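PDB 5CEC: Bd3459 from Bdellovibrio bacteriovorus, which is a predatory endopeptidase of the penicillin-binding S13 family, probably cleaving peptide cross-links of cell-wall peptidoglycan, and is bound by the ankyrin-repeat immunity protein Bd3460. Local coordinates for residues V361-T366 / L383-Y388. The protein carries 1 engineered substitution. Residues are numbered along the deposited sequence; the frame is centred on the assembly and turned at random.
Sequences VNKAKT and LMHTDY
Lys363 reaches across to Asp387 along a chain that can be followed atom by atom. Lys363 CB lies 3.9 Å from Thr386 O; a bend at chi2 (-61°) then brings Lys363 CD to 3.4 Å from the same Thr386 O. Beyond it the chain runs extended, CE passing Asp387 OD1 before Lys363 NZ closes a salt bridge of 2.7 Å to OD1, on the anti lone pair of that oxygen. The other carboxylate oxygen, Asp387 OD2, accepts His385 NE2 at 2.8 Å from above the carboxylate plane and also Met38 N, so bonds at both oxygens restrain the group. A water in the plane of the His385 ring links ND1 to Lys363 O, which also takes Thr386 N.

At the type I turn Val361-Ala364, Asn362 O is gripped from opposite faces of its plane: Tyr388 N arrives at 3.0 Å, nearly straight (167°), and Thr386 OG1 at 2.9 Å. Regular antiparallel pairing follows, with Lys365 and Met384 as the hydrogen-bonded pair (Met384 N to Lys365 O, 2.9 Å). Thr366 CG2 meets Leu383 CD2 at 3.8 Å on the face shared with Ala364.

The contact forms the open end of the hairpin 364-373/376-385, central in an antiparallel sheet of the beta-lactamase-like fold: strand 40-48 flanks 376-385, strand 354-361 flanks 364-373, and helix 394-411 covers the Lys365, Met384 and Thr386 side chains.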
loop_
_atom_site.group_PDB
_atom_site.type_symbol
_atom_site.label_atom_id
_atom_site.label_comp_id
_atom_site.label_asym_id
_atom_site.label_seq_id
_atom_site.Cartn_x
_atom_site.Cartn_y
_atom_site.Cartn_z
ATOM N N VAL A 361 -10.244 0.169 -6.715
ATOM C CA VAL A 361 -11.344 1.172 -6.653
ATOM C C VAL A 361 -12.632 0.443 -7.049
ATOM O O VAL A 361 -12.614 -0.728 -7.436
ATOM C CB VAL A 361 -11.116 2.399 -7.584
ATOM C CG1 VAL A 361 -9.987 3.285 -7.095
ATOM C CG2 VAL A 361 -10.895 1.986 -9.032
ATOM N N ASN A 362 -13.766 1.117 -6.936
ATOM C CA ASN A 362 -15.045 0.481 -7.198
ATOM C C ASN A 362 -15.018 -0.387 -8.467
ATOM O O ASN A 362 -15.400 -1.560 -8.452
ATOM C CB ASN A 362 -16.130 1.569 -7.286
ATOM C CG ASN A 362 -17.498 1.017 -7.610
ATOM O OD1 ASN A 362 -17.825 -0.119 -7.331
ATOM N ND2 ASN A 362 -18.298 1.846 -8.203
ATOM N N LYS A 363 -14.585 0.222 -9.571
ATOM C CA LYS A 363 -14.637 -0.438 -10.871
ATOM C C LYS A 363 -13.366 -1.078 -11.349
ATOM O O LYS A 363 -13.310 -1.536 -12.500
ATOM C CB LYS A 363 -15.182 0.502 -11.938
ATOM C CG LYS A 363 -16.556 1.050 -11.652
ATOM C CD LYS A 363 -17.584 -0.074 -11.542
ATOM C CE LYS A 363 -19.019 0.417 -11.593
ATOM N NZ LYS A 363 -19.983 -0.714 -11.371
ATOM N N ALA A 364 -12.350 -1.178 -10.488
ATOM C CA ALA A 364 -11.096 -1.779 -10.967
ATOM C C ALA A 364 -10.255 -2.396 -9.885
ATOM O O ALA A 364 -10.200 -1.897 -8.768
ATOM C CB ALA A 364 -10.226 -0.756 -11.714
ATOM N N LYS A 365 -9.560 -3.464 -10.269
ATOM C CA LYS A 365 -8.488 -4.054 -9.469
ATOM C C LYS A 365 -7.300 -4.127 -10.414
ATOM O O LYS A 365 -7.443 -4.614 -11.555
ATOM C CB LYS A 365 -8.857 -5.447 -8.946
ATOM C CG LYS A 365 -7.938 -5.943 -7.843
ATOM C CD LYS A 365 -8.343 -5.347 -6.485
ATOM C CE LYS A 365 -7.403 -5.766 -5.356
ATOM N NZ LYS A 365 -6.116 -5.036 -5.526
ATOM N N THR A 366 -6.154 -3.605 -9.983
ATOM C CA THR A 366 -5.047 -3.459 -10.909
ATOM C C THR A 366 -3.729 -3.877 -10.255
ATOM O O THR A 366 -3.571 -3.906 -9.033
ATOM C CB THR A 366 -4.982 -2.001 -11.382
ATOM O OG1 THR A 366 -4.742 -1.148 -10.268
ATOM C CG2 THR A 366 -6.241 -1.581 -12.101
ATOM N N LEU A 383 -5.115 -4.861 -15.806
ATOM C CA LEU A 383 -6.202 -3.948 -15.489
ATOM C C LEU A 383 -7.477 -4.776 -15.494
ATOM O O LEU A 383 -7.918 -5.210 -16.552
ATOM C CB LEU A 383 -6.281 -2.797 -16.483
ATOM C CG LEU A 383 -4.977 -2.026 -16.701
ATOM C CD1 LEU A 383 -5.184 -0.960 -17.767
ATOM C CD2 LEU A 383 -4.453 -1.408 -15.440
ATOM N N MET A 384 -8.048 -5.044 -14.311
ATOM C CA MET A 384 -9.315 -5.793 -14.199
ATOM C C MET A 384 -10.443 -4.837 -13.960
ATOM O O MET A 384 -10.279 -3.803 -13.329
ATOM C CB MET A 384 -9.309 -6.783 -13.049
ATOM C CG MET A 384 -8.197 -7.806 -13.055
ATOM S SD MET A 384 -8.300 -9.010 -14.393
ATOM C CE MET A 384 -9.813 -9.850 -13.997
ATOM N N HIS A 385 -11.596 -5.263 -14.448
ATOM C CA HIS A 385 -12.870 -4.680 -14.119
ATOM C C HIS A 385 -13.505 -5.392 -12.913
ATOM O O HIS A 385 -13.476 -6.606 -12.824
ATOM C CB HIS A 385 -13.810 -4.814 -15.319
ATOM C CG HIS A 385 -15.192 -4.471 -14.966
ATOM N ND1 HIS A 385 -15.609 -3.168 -14.860
ATOM C CD2 HIS A 385 -16.205 -5.245 -14.505
ATOM C CE1 HIS A 385 -16.847 -3.159 -14.372
ATOM N NE2 HIS A 385 -17.216 -4.404 -14.151
ATOM N N THR A 386 -14.062 -4.598 -11.994
ATOM C CA THR A 386 -14.861 -5.072 -10.868
ATOM C C THR A 386 -16.119 -4.251 -10.760
ATOM O O THR A 386 -16.211 -3.169 -11.361
ATOM C CB THR A 386 -14.085 -4.981 -9.531
ATOM O OG1 THR A 386 -13.603 -3.658 -9.299
ATOM C CG2 THR A 386 -12.853 -5.886 -9.538
ATOM N N ASP A 387 -17.070 -4.731 -9.955
ATOM C CA ASP A 387 -18.248 -3.920 -9.565
ATOM C C ASP A 387 -18.394 -4.029 -8.042
ATOM O O ASP A 387 -19.314 -4.650 -7.497
ATOM C CB ASP A 387 -19.529 -4.353 -10.286
ATOM C CG ASP A 387 -19.419 -4.285 -11.817
ATOM O OD1 ASP A 387 -19.568 -3.192 -12.399
ATOM O OD2 ASP A 387 -19.215 -5.355 -12.453
ATOM N N TYR A 388 -17.425 -3.423 -7.358
ATOM C CA TYR A 388 -17.332 -3.530 -5.915
ATOM C C TYR A 388 -18.587 -2.979 -5.211
ATOM O O TYR A 388 -19.007 -3.540 -4.177
ATOM C CB TYR A 388 -16.013 -2.881 -5.511
ATOM C CG TYR A 388 -15.811 -2.498 -4.102
ATOM C CD1 TYR A 388 -16.315 -1.287 -3.604
ATOM C CD2 TYR A 388 -15.034 -3.278 -3.272
ATOM C CE1 TYR A 388 -16.055 -0.887 -2.301
ATOM C CE2 TYR A 388 -14.754 -2.880 -1.980
ATOM C CZ TYR A 388 -15.274 -1.691 -1.494
ATOM O OH TYR A 388 -15.012 -1.342 -0.181
HETATM O O HOH W 1 -13.491 -1.289 -15.211
#